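Local coordinates for protein amine Dehydrogenase (Pseudomonas putida, PDB 1JMX) that probably transfers electrons through two covalently bound haem c groups, as the alpha subunit of a quinohemoprotein amine dehydrogenase, at residues L287-A292 and S300-V305; L191-V196 and G216-G221; E320-L325 and K335-A340; S307-K312 and G352-V357. One frame throughout, in Å; residues are numbered along the deposited sequence.

Contact 1 (L287-A292 and S300-V305)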
loop_
_atom_site.group_PDB
_atom_site.type_symbol
_atom_site.label_atom_id
_atom_site.label_comp_id
_atom_site.label_asym_id
_atom_site.label_seq_id
_atom_site.Cartn_x
_atom_site.Cartn_y
_atom_site.Cartn_z
ATOM N N LEU A 287 34.226 17.292 7.691
ATOM C CA LEU A 287 32.978 16.534 7.662
ATOM C C LEU A 287 32.172 16.405 8.949
ATOM O O LEU A 287 31.001 16.782 8.984
ATOM C CB LEU A 287 33.220 15.128 7.115
ATOM C CG LEU A 287 33.325 14.920 5.608
ATOM C CD1 LEU A 287 33.328 13.418 5.337
ATOM C CD2 LEU A 287 32.141 15.580 4.906
ATOM N N ALA A 288 32.775 15.827 9.985
ATOM C CA ALA A 288 32.069 15.621 11.241
ATOM C C ALA A 288 32.963 15.414 12.470
ATOM O O ALA A 288 34.175 15.234 12.353
ATOM C CB ALA A 288 31.122 14.431 11.088
ATOM N N VAL A 289 32.340 15.495 13.645
ATOM C CA VAL A 289 32.993 15.279 14.929
ATOM C C VAL A 289 32.276 14.023 15.408
ATOM O O VAL A 289 31.050 13.950 15.332
ATOM C CB VAL A 289 32.689 16.423 15.939
ATOM C CG1 VAL A 289 33.616 16.335 17.137
ATOM C CG2 VAL A 289 32.808 17.773 15.280
ATOM N N GLN A 290 33.020 13.023 15.866
ATOM C CA GLN A 290 32.406 11.784 16.335
ATOM C C GLN A 290 33.016 11.352 17.667
ATOM O O GLN A 290 34.140 10.873 17.705
ATOM C CB GLN A 290 32.600 10.668 15.295
ATOM C CG GLN A 290 32.159 11.031 13.872
ATOM C CD GLN A 290 32.252 9.861 12.905
ATOM O OE1 GLN A 290 32.963 8.895 13.151
ATOM N NE2 GLN A 290 31.517 9.942 11.805
ATOM N N PRO A 291 32.267 11.482 18.777
ATOM C CA PRO A 291 30.900 11.996 18.929
ATOM C C PRO A 291 30.836 13.499 18.757
ATOM O O PRO A 291 31.863 14.177 18.773
ATOM C CB PRO A 291 30.552 11.632 20.374
ATOM C CG PRO A 291 31.484 10.497 20.698
ATOM C CD PRO A 291 32.755 10.947 20.060
ATOM N N ALA A 292 29.613 14.012 18.640
ATOM C CA ALA A 292 29.384 15.440 18.479
ATOM C C ALA A 292 28.922 16.083 19.789
ATOM O O ALA A 292 28.287 17.136 19.786
ATOM C CB ALA A 292 28.365 15.683 17.378
ATOM N N SER A 300 36.587 12.115 26.991
ATOM C CA SER A 300 36.059 11.391 25.840
ATOM C C SER A 300 36.985 11.359 24.640
ATOM O O SER A 300 37.687 12.332 24.354
ATOM C CB SER A 300 34.713 11.991 25.417
ATOM O OG SER A 300 34.236 11.399 24.220
ATOM N N GLU A 301 36.977 10.220 23.949
ATOM C CA GLU A 301 37.782 10.032 22.751
ATOM C C GLU A 301 36.960 10.592 21.595
ATOM O O GLU A 301 35.884 10.078 21.283
ATOM C CB GLU A 301 38.061 8.543 22.531
ATOM C CG GLU A 301 39.329 8.218 21.711
ATOM C CD GLU A 301 39.102 8.141 20.203
ATOM O OE1 GLU A 301 38.368 7.224 19.746
ATOM O OE2 GLU A 301 39.686 8.982 19.470
ATOM N N ILE A 302 37.418 11.703 21.034
ATOM C CA ILE A 302 36.729 12.323 19.921
ATOM C C ILE A 302 37.579 12.206 18.669
ATOM O O ILE A 302 38.796 12.365 18.709
ATOM C CB ILE A 302 36.447 13.799 20.197
ATOM C CG1 ILE A 302 35.479 13.929 21.365
ATOM C CG2 ILE A 302 35.872 14.470 18.972
ATOM C CD1 ILE A 302 35.071 15.358 21.655
ATOM N N THR A 303 36.930 11.903 17.555
ATOM C CA THR A 303 37.625 11.790 16.291
ATOM C C THR A 303 36.989 12.714 15.254
ATOM O O THR A 303 35.774 12.840 15.179
ATOM C CB THR A 303 37.704 10.324 15.802
ATOM O OG1 THR A 303 37.378 10.254 14.408
ATOM C CG2 THR A 303 36.792 9.417 16.607
ATOM N N LEU A 304 37.836 13.452 14.547
ATOM C CA LEU A 304 37.403 14.385 13.517
ATOM C C LEU A 304 37.559 13.728 12.155
ATOM O O LEU A 304 38.572 13.087 11.873
ATOM C CB LEU A 304 38.223 15.680 13.579
ATOM C CG LEU A 304 38.031 16.614 14.783
ATOM C CD1 LEU A 304 36.557 16.997 14.908
ATOM C CD2 LEU A 304 38.522 15.956 16.065
ATOM N N VAL A 305 36.530 13.857 11.326
ATOM C CA VAL A 305 36.537 13.268 9.993
ATOM C C VAL A 305 36.549 14.408 8.992
ATOM O O VAL A 305 35.920 15.447 9.223
ATOM C CB VAL A 305 35.272 12.393 9.761
ATOM C CG1 VAL A 305 35.430 11.548 8.506
ATOM C CG2 VAL A 305 35.008 11.514 10.972
#
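With CG1 of Val289 rotated trans to the backbone nitrogen (chi1 -167°) and CG2 of Ile302 set the same way about its own CA-CB bond, the two methyls are swung into one another: Val289 CG1 and Ile302 CG2 meet at 3.5 Å, tighter than carbons usually pack. Leu304 joins them on this face of the sheet. Its side chain runs alongside that of Val289 in the same direction, and Leu304 CD1 rests 3.7 Å from Val289 CG1. On the other face, Gln290 reaches slantwise past Val305, its chain extended beyond CG, so that the amide carbon Gln290 CD lies 3.8 Å from Val305 CG2. These pairs knit the antiparallel hairpin of strands 285-295 and 299-307, in a domain whose family belongs to the immunoglobulin-like E-set group. Backbone bonds frame the hydrogen-bonded pairs Ala288-Val305 and Gln290-Thr303, the shortest running 2.8 Å from Gln290 N to Thr303 O, while Val289 and Leu304 between them form a non-hydrogen-bonded pair. At one end the register slips in a classic beta bulge, where Leu287 and Ala288 both face Val305. At the other, a cis peptide bond precedes Pro291 as the regular strand pairing ends, and Pro291 CD sits 3.5 Å from Glu301 O. The polar end of Gln290 is satisfied beyond the hairpin: OE1 accepts from Arg197 NE and NE2 donates to Val196 O, both on strand 194-204. On the face of Val289 and Ile302, Leu359 of strand 354-362 packs against both side chains.

Contact 2 (L191-V196 and G216-G221)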
loop_
_atom_site.group_PDB
_atom_site.type_symbol
_atom_site.label_atom_id
_atom_site.label_comp_id
_atom_site.label_asym_id
_atom_site.label_seq_id
_atom_site.Cartn_x
_atom_site.Cartn_y
_atom_site.Cartn_z
ATOM N N LEU A 191 21.322 4.216 12.229
ATOM C CA LEU A 191 20.390 4.237 13.355
ATOM C C LEU A 191 20.530 2.952 14.165
ATOM O O LEU A 191 20.611 1.863 13.604
ATOM C CB LEU A 191 18.960 4.368 12.830
ATOM C CG LEU A 191 18.079 5.546 13.241
ATOM C CD1 LEU A 191 18.828 6.867 13.238
ATOM C CD2 LEU A 191 16.922 5.598 12.266
ATOM N N ALA A 192 20.615 3.096 15.481
ATOM C CA ALA A 192 20.754 1.966 16.394
ATOM C C ALA A 192 22.085 1.215 16.296
ATOM O O ALA A 192 22.247 0.156 16.914
ATOM C CB ALA A 192 19.585 1.005 16.236
ATOM N N LYS A 193 23.025 1.743 15.517
ATOM C CA LYS A 193 24.341 1.117 15.386
ATOM C C LYS A 193 25.456 2.114 15.715
ATOM O O LYS A 193 26.387 1.799 16.457
ATOM C CB LYS A 193 24.541 0.523 13.995
ATOM C CG LYS A 193 25.943 -0.039 13.765
ATOM C CD LYS A 193 26.284 -1.122 14.767
ATOM C CE LYS A 193 27.698 -1.626 14.584
ATOM N NZ LYS A 193 27.904 -2.129 13.208
ATOM N N GLY A 194 25.363 3.314 15.156
ATOM C CA GLY A 194 26.354 4.325 15.450
ATOM C C GLY A 194 27.070 4.932 14.268
ATOM O O GLY A 194 26.809 4.591 13.115
ATOM N N ASP A 195 28.008 5.821 14.590
ATOM C CA ASP A 195 28.806 6.529 13.603
ATOM C C ASP A 195 29.718 5.620 12.807
ATOM O O ASP A 195 30.066 4.530 13.241
ATOM C CB ASP A 195 29.631 7.629 14.274
ATOM C CG ASP A 195 28.787 8.804 14.725
ATOM O OD1 ASP A 195 29.127 9.439 15.748
ATOM O OD2 ASP A 195 27.782 9.112 14.051
ATOM N N VAL A 196 30.078 6.086 11.620
ATOM C CA VAL A 196 30.947 5.356 10.718
ATOM C C VAL A 196 31.787 6.404 9.992
ATOM O O VAL A 196 31.342 7.535 9.782
ATOM C CB VAL A 196 30.117 4.507 9.700
ATOM C CG1 VAL A 196 29.462 5.387 8.665
ATOM C CG2 VAL A 196 30.983 3.461 9.037
ATOM N N GLY A 216 36.998 1.586 6.345
ATOM C CA GLY A 216 36.687 2.347 7.539
ATOM C C GLY A 216 36.204 1.488 8.686
ATOM O O GLY A 216 36.496 0.294 8.754
ATOM N N ALA A 217 35.468 2.103 9.602
ATOM C CA ALA A 217 34.938 1.391 10.754
ATOM C C ALA A 217 33.895 2.241 11.436
ATOM O O ALA A 217 33.765 3.432 11.150
ATOM C CB ALA A 217 36.059 1.068 11.737
ATOM N N TYR A 218 33.124 1.607 12.315
ATOM C CA TYR A 218 32.106 2.300 13.090
ATOM C C TYR A 218 32.790 2.815 14.342
ATOM O O TYR A 218 33.920 2.418 14.645
ATOM C CB TYR A 218 30.977 1.351 13.472
ATOM C CG TYR A 218 30.040 1.015 12.336
ATOM C CD1 TYR A 218 28.861 1.738 12.149
ATOM C CD2 TYR A 218 30.303 -0.050 11.478
ATOM C CE1 TYR A 218 27.966 1.407 11.142
ATOM C CE2 TYR A 218 29.413 -0.395 10.470
ATOM C CZ TYR A 218 28.247 0.338 10.306
ATOM O OH TYR A 218 27.360 0.004 9.304
ATOM N N ALA A 219 32.113 3.700 15.065
ATOM C CA ALA A 219 32.665 4.266 16.284
ATOM C C ALA A 219 32.903 3.195 17.350
ATOM O O ALA A 219 33.777 3.360 18.209
ATOM C CB ALA A 219 31.753 5.352 16.819
ATOM N N ASP A 220 32.167 2.085 17.265
ATOM C CA ASP A 220 32.305 0.998 18.237
ATOM C C ASP A 220 33.405 -0.025 17.911
ATOM O O ASP A 220 33.547 -1.042 18.604
ATOM C CB ASP A 220 30.963 0.280 18.428
ATOM C CG ASP A 220 30.553 -0.530 17.219
ATOM O OD1 ASP A 220 29.575 -1.304 17.320
ATOM O OD2 ASP A 220 31.206 -0.396 16.167
ATOM N N GLY A 221 34.149 0.213 16.835
ATOM C CA GLY A 221 35.225 -0.696 16.470
ATOM C C GLY A 221 34.916 -1.770 15.439
ATOM O O GLY A 221 35.835 -2.474 15.000
#
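Ala219 N donates to Asp195 O across 2.9 Å, the backbone hydrogen bond between the two segments; the donor stands well above the carbonyl plane, 46° out of it. The same oxygen is approached by Tyr218 CA at 3.0 Å in a CA-H...O contact. A second polar interaction is a cation-pi contact: Lys193 NZ sits 3.6 Å from the centroid of the Tyr218 ring, almost straight above its centre. The lysine chain gets there by bending at chi2 and chi4, which lays its carbons across the same face, and CG approaches Tyr218 CE1. Asp220 crosses this chain at about a right angle, Asp220 OD1 lying 3.3 Å from Lys193 CE. The charged atoms Lys193 NZ and Asp220 OD1 stay 4.5 Å apart, too far for a salt bridge; the OD2 of Asp220 instead accepts from the backbone N of Thr222. The opposite face of the tyrosine is taken by Val196, whose CG2 stands over the ring centre in a CH-pi contact. Gly194 O approaches the ring edge in plane, and Phe224 meets the ring with its plane nearly perpendicular. The aromatic group is thus held between an ammonium and a methyl, with further packing from Met190 and Leu274. Asp195 CB and Ala219 CB touch farther out. Beyond Tyr218 the chain makes a type I beta turn to Gly221, while Lys193 and Gly194 form a classic beta bulge opposite Met190. Both lie at the open end of the antiparallel hairpin of strands 194-204 and 209-218, where the chain passes to and from the neighbouring strands of a closed eight-stranded antiparallel beta barrel.

Contact 3 (E320-L325 and K335-A340)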
loop_
_atom_site.group_PDB
_atom_site.type_symbol
_atom_site.label_atom_id
_atom_site.label_comp_id
_atom_site.label_asym_id
_atom_site.label_seq_id
_atom_site.Cartn_x
_atom_site.Cartn_y
_atom_site.Cartn_z
ATOM N N GLU A 320 39.334 20.662 26.521
ATOM C CA GLU A 320 40.776 20.444 26.450
ATOM C C GLU A 320 41.203 19.213 25.650
ATOM O O GLU A 320 40.728 18.105 25.909
ATOM C CB GLU A 320 41.334 20.323 27.873
ATOM C CG GLU A 320 42.840 20.087 27.933
ATOM C CD GLU A 320 43.357 19.864 29.352
ATOM O OE1 GLU A 320 42.565 19.424 30.221
ATOM O OE2 GLU A 320 44.566 20.118 29.589
ATOM N N VAL A 321 42.108 19.408 24.691
ATOM C CA VAL A 321 42.622 18.297 23.887
ATOM C C VAL A 321 43.811 17.735 24.661
ATOM O O VAL A 321 44.902 18.306 24.638
ATOM C CB VAL A 321 43.085 18.776 22.496
ATOM C CG1 VAL A 321 43.522 17.592 21.658
ATOM C CG2 VAL A 321 41.964 19.547 21.807
ATOM N N THR A 322 43.596 16.620 25.350
ATOM C CA THR A 322 44.639 16.010 26.176
ATOM C C THR A 322 45.655 15.067 25.519
ATOM O O THR A 322 46.747 14.882 26.061
ATOM C CB THR A 322 44.029 15.293 27.413
ATOM O OG1 THR A 322 43.454 14.040 27.022
ATOM C CG2 THR A 322 42.948 16.146 28.035
ATOM N N GLU A 323 45.308 14.462 24.382
ATOM C CA GLU A 323 46.223 13.531 23.704
ATOM C C GLU A 323 45.753 13.220 22.281
ATOM O O GLU A 323 44.760 12.512 22.102
ATOM C CB GLU A 323 46.326 12.210 24.498
ATOM C CG GLU A 323 47.756 11.791 24.897
ATOM C CD GLU A 323 48.333 10.620 24.074
ATOM O OE1 GLU A 323 48.874 10.846 22.960
ATOM O OE2 GLU A 323 48.288 9.467 24.569
ATOM N N VAL A 324 46.455 13.750 21.279
ATOM C CA VAL A 324 46.105 13.493 19.877
ATOM C C VAL A 324 46.587 12.083 19.511
ATOM O O VAL A 324 47.733 11.887 19.072
ATOM C CB VAL A 324 46.743 14.535 18.916
ATOM C CG1 VAL A 324 46.391 14.206 17.463
ATOM C CG2 VAL A 324 46.269 15.943 19.268
ATOM N N LEU A 325 45.687 11.115 19.687
ATOM C CA LEU A 325 45.961 9.703 19.435
ATOM C C LEU A 325 46.348 9.373 18.006
ATOM O O LEU A 325 46.930 8.314 17.747
ATOM C CB LEU A 325 44.741 8.864 19.818
ATOM C CG LEU A 325 44.087 9.211 21.154
ATOM C CD1 LEU A 325 42.981 8.214 21.461
ATOM C CD2 LEU A 325 45.133 9.187 22.254
ATOM N N LYS A 335 41.997 12.663 22.560
ATOM C CA LYS A 335 41.376 12.466 23.853
ATOM C C LYS A 335 41.051 13.882 24.277
ATOM O O LYS A 335 41.876 14.784 24.114
ATOM C CB LYS A 335 42.363 11.845 24.837
ATOM C CG LYS A 335 41.686 11.224 26.030
ATOM C CD LYS A 335 41.057 9.895 25.652
ATOM C CE LYS A 335 42.132 8.846 25.339
ATOM N NZ LYS A 335 41.546 7.500 25.026
ATOM N N ALA A 336 39.833 14.100 24.749
ATOM C CA ALA A 336 39.450 15.434 25.169
ATOM C C ALA A 336 38.880 15.382 26.560
ATOM O O ALA A 336 38.472 14.322 27.044
ATOM C CB ALA A 336 38.441 16.028 24.208
ATOM N N ARG A 337 38.845 16.540 27.201
ATOM C CA ARG A 337 38.323 16.643 28.551
ATOM C C ARG A 337 37.666 17.994 28.680
ATOM O O ARG A 337 38.259 18.997 28.328
ATOM C CB ARG A 337 39.459 16.536 29.577
ATOM C CG ARG A 337 38.993 16.418 31.020
ATOM C CD ARG A 337 40.176 16.446 31.986
ATOM N NE ARG A 337 41.248 15.538 31.568
ATOM C CZ ARG A 337 42.520 15.907 31.402
ATOM N NH1 ARG A 337 42.893 17.166 31.624
ATOM N NH2 ARG A 337 43.423 15.020 30.999
ATOM N N ALA A 338 36.421 18.003 29.139
ATOM C CA ALA A 338 35.689 19.248 29.340
ATOM C C ALA A 338 35.722 19.529 30.838
ATOM O O ALA A 338 35.640 18.605 31.653
ATOM C CB ALA A 338 34.249 19.111 28.855
ATOM N N ALA A 339 35.910 20.794 31.197
ATOM C CA ALA A 339 35.953 21.183 32.602
ATOM C C ALA A 339 34.554 21.047 33.161
ATOM O O ALA A 339 33.574 21.194 32.422
ATOM C CB ALA A 339 36.429 22.626 32.735
ATOM N N ALA A 340 34.448 20.746 34.453
ATOM C CA ALA A 340 33.137 20.620 35.084
ATOM C C ALA A 340 32.469 21.997 35.069
ATOM O O ALA A 340 31.255 22.126 35.263
ATOM C CB ALA A 340 33.288 20.112 36.520
#
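Thr322 lays its CG2 methyl over one face of the Arg337 guanidinium, offset toward the rim, with Thr322 CG2 3.2 Å from Arg337 NH2. The two side chains cross at about a right angle. Glu320 grips the same guanidinium from an oblique direction in a salt bridge of 2.7 Å between Glu320 OE1 and Arg337 NH1. Although these two side chains run side by side, their flat ends are turned almost perpendicular, with the carboxylate and guanidinium planes 88° apart, and OE1 alone of the two carboxylate oxygens makes the bridge across these segments. Below it the backbones of Glu320 and Arg337 form a hydrogen-bonded antiparallel pair, each N donating to the other's O. Past the non-hydrogen-bonded pair Val321-Ala336, Thr322 and Glu323 both face Lys335 in a classic beta bulge. The carbonyl of Lys335 therefore gathers several donors: Thr322 N binds it at 2.8 Å, while Glu323 N and Thr322 OG1 add only weak bonds. Lys335 N closes the bulge by donating to Glu323 O, also at 2.8 Å. The hydroxyl of Thr322 lies against the root of the lysine, OG1 being 3.3 Å from Lys335 CB; bends at chi2 and chi3 then carry the lysine end past Leu325, whose CD1 is 3.9 Å from Lys335 NZ. Strand 319-327 is the outermost strand of its sheet within this chain, and 331-338 joins it to strand 299-307, from which Glu299 packs on Thr322, Lys335 and Arg337. On the other face, Val321 and Ala336 rest on Leu315 from a neighbouring loop.

Contact 4 (S307-K312 and G352-V357)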
loop_
_atom_site.group_PDB
_atom_site.type_symbol
_atom_site.label_atom_id
_atom_site.label_comp_id
_atom_site.label_asym_id
_atom_site.label_seq_id
_atom_site.Cartn_x
_atom_site.Cartn_y
_atom_site.Cartn_z
ATOM N N SER A 307 38.541 16.121 5.011
ATOM C CA SER A 307 39.474 16.082 3.900
ATOM C C SER A 307 40.449 17.255 3.991
ATOM O O SER A 307 40.040 18.400 4.189
ATOM C CB SER A 307 38.706 16.127 2.575
ATOM O OG SER A 307 39.589 16.096 1.466
ATOM N N GLY A 308 41.740 16.954 3.851
ATOM C CA GLY A 308 42.764 17.984 3.913
ATOM C C GLY A 308 42.904 18.597 5.294
ATOM O O GLY A 308 43.025 19.821 5.430
ATOM N N LEU A 309 42.882 17.750 6.319
ATOM C CA LEU A 309 43.006 18.211 7.701
ATOM C C LEU A 309 44.461 18.488 8.071
ATOM O O LEU A 309 45.304 17.586 8.069
ATOM C CB LEU A 309 42.407 17.185 8.677
ATOM C CG LEU A 309 40.916 16.847 8.546
ATOM C CD1 LEU A 309 40.517 15.861 9.632
ATOM C CD2 LEU A 309 40.075 18.113 8.631
ATOM N N ALA A 310 44.756 19.747 8.358
ATOM C CA ALA A 310 46.105 20.143 8.749
ATOM C C ALA A 310 45.984 21.279 9.751
ATOM O O ALA A 310 45.197 22.226 9.567
ATOM C CB ALA A 310 46.924 20.582 7.543
ATOM N N GLY A 311 46.746 21.165 10.830
ATOM C CA GLY A 311 46.704 22.183 11.852
ATOM C C GLY A 311 46.459 21.581 13.208
ATOM O O GLY A 311 46.491 20.362 13.396
ATOM N N LYS A 312 46.210 22.458 14.166
ATOM C CA LYS A 312 45.968 22.027 15.524
ATOM C C LYS A 312 44.478 22.113 15.813
ATOM O O LYS A 312 43.829 23.121 15.504
ATOM C CB LYS A 312 46.762 22.912 16.490
ATOM C CG LYS A 312 46.646 22.510 17.942
ATOM C CD LYS A 312 46.437 23.743 18.815
ATOM C CE LYS A 312 45.166 24.506 18.408
ATOM N NZ LYS A 312 44.825 25.625 19.350
ATOM N N GLY A 352 43.220 23.717 12.629
ATOM C CA GLY A 352 43.995 24.749 11.967
ATOM C C GLY A 352 42.978 25.846 11.714
ATOM O O GLY A 352 42.291 26.284 12.652
ATOM N N THR A 353 42.848 26.274 10.458
ATOM C CA THR A 353 41.873 27.304 10.109
ATOM C C THR A 353 40.534 26.714 9.643
ATOM O O THR A 353 39.543 27.447 9.523
ATOM C CB THR A 353 42.424 28.319 9.059
ATOM O OG1 THR A 353 43.152 27.628 8.027
ATOM C CG2 THR A 353 43.343 29.342 9.741
ATOM N N LEU A 354 40.501 25.395 9.421
ATOM C CA LEU A 354 39.281 24.685 8.996
ATOM C C LEU A 354 38.208 24.591 10.086
ATOM O O LEU A 354 38.420 23.970 11.131
ATOM C CB LEU A 354 39.601 23.256 8.529
ATOM C CG LEU A 354 40.058 22.980 7.094
ATOM C CD1 LEU A 354 40.182 21.472 6.888
ATOM C CD2 LEU A 354 39.057 23.576 6.117
ATOM N N LYS A 355 37.047 25.184 9.807
ATOM C CA LYS A 355 35.900 25.174 10.718
ATOM C C LYS A 355 34.781 24.486 9.945
ATOM O O LYS A 355 34.974 24.114 8.781
ATOM C CB LYS A 355 35.463 26.604 11.040
ATOM C CG LYS A 355 36.517 27.476 11.705
ATOM C CD LYS A 355 36.392 27.462 13.223
ATOM C CE LYS A 355 37.358 28.468 13.851
ATOM N NZ LYS A 355 37.239 28.529 15.339
ATOM N N GLY A 356 33.615 24.329 10.572
ATOM C CA GLY A 356 32.504 23.693 9.886
ATOM C C GLY A 356 31.559 22.877 10.745
ATOM O O GLY A 356 30.347 22.916 10.542
ATOM N N VAL A 357 32.105 22.127 11.697
ATOM C CA VAL A 357 31.298 21.288 12.579
ATOM C C VAL A 357 31.181 21.822 14.002
ATOM O O VAL A 357 32.043 22.565 14.471
ATOM C CB VAL A 357 31.849 19.860 12.633
ATOM C CG1 VAL A 357 31.423 19.097 11.393
ATOM C CG2 VAL A 357 33.372 19.887 12.741
#
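Gly352 and Leu354, the two residues with the most surface buried here, press the turn between strands 345-351 and 354-362 against the loop 307-312 in a domain of the immunoglobulin-like E-set group. That loop carries the chain from strand 299-307 to the short strand 313-314, four places away across the same sheet, and on its way it passes this hairpin turn. Leu354 supplies the apolar part. Its CD1 touches Leu309 CD2 at 3.8 Å, the side chains crossing at about a right angle, and the same methyl comes 3.6 Å from Gly308 O. Leu309 has its CG trans to the carbonyl carbon (chi1 -61°); CD1 continues the straight line of the chain, and CD2, the branch that turns off, is the one that meets Leu354. The side chain also packs on Leu286 of strand 285-295. Gly352 supplies the backbone part: its CA lies 3.7 Å from Gly311 CA, two glycine backbones meeting with no side chain between them, and Ala310 O lies at a similar distance. Next to this pair Gly352 N donates to Lys312 O at 3.0 Å, nearly straight at hydrogen (163°), with the nitrogen 55° out of the plane of the carbonyl.

Overall arrangement
Contacts 1, 3 and 4 share one seven-stranded sheet: strand 299-307 of contact 1 neighbours strand 331-338 of contact 3, and strand 285-295 neighbours strand 354-362 of contact 4. In strand order contact 1 lies between contacts 3 and 4, its centre about 12 Å from that of contact 3 and 13 Å from that of contact 4. Ser300 O meets Ala336 N at 2.8 Å on one side, and Val289 CG2 packs 3.4 Å from Val357 CG2 on the other. Contacts 3 and 4 do not touch, their nearest atoms about 7 Å apart. Contact 2 belongs to the barrel and reaches contact 1 where Asp195 CB packs on Gln290 CD. All four lie away from the haem c sites.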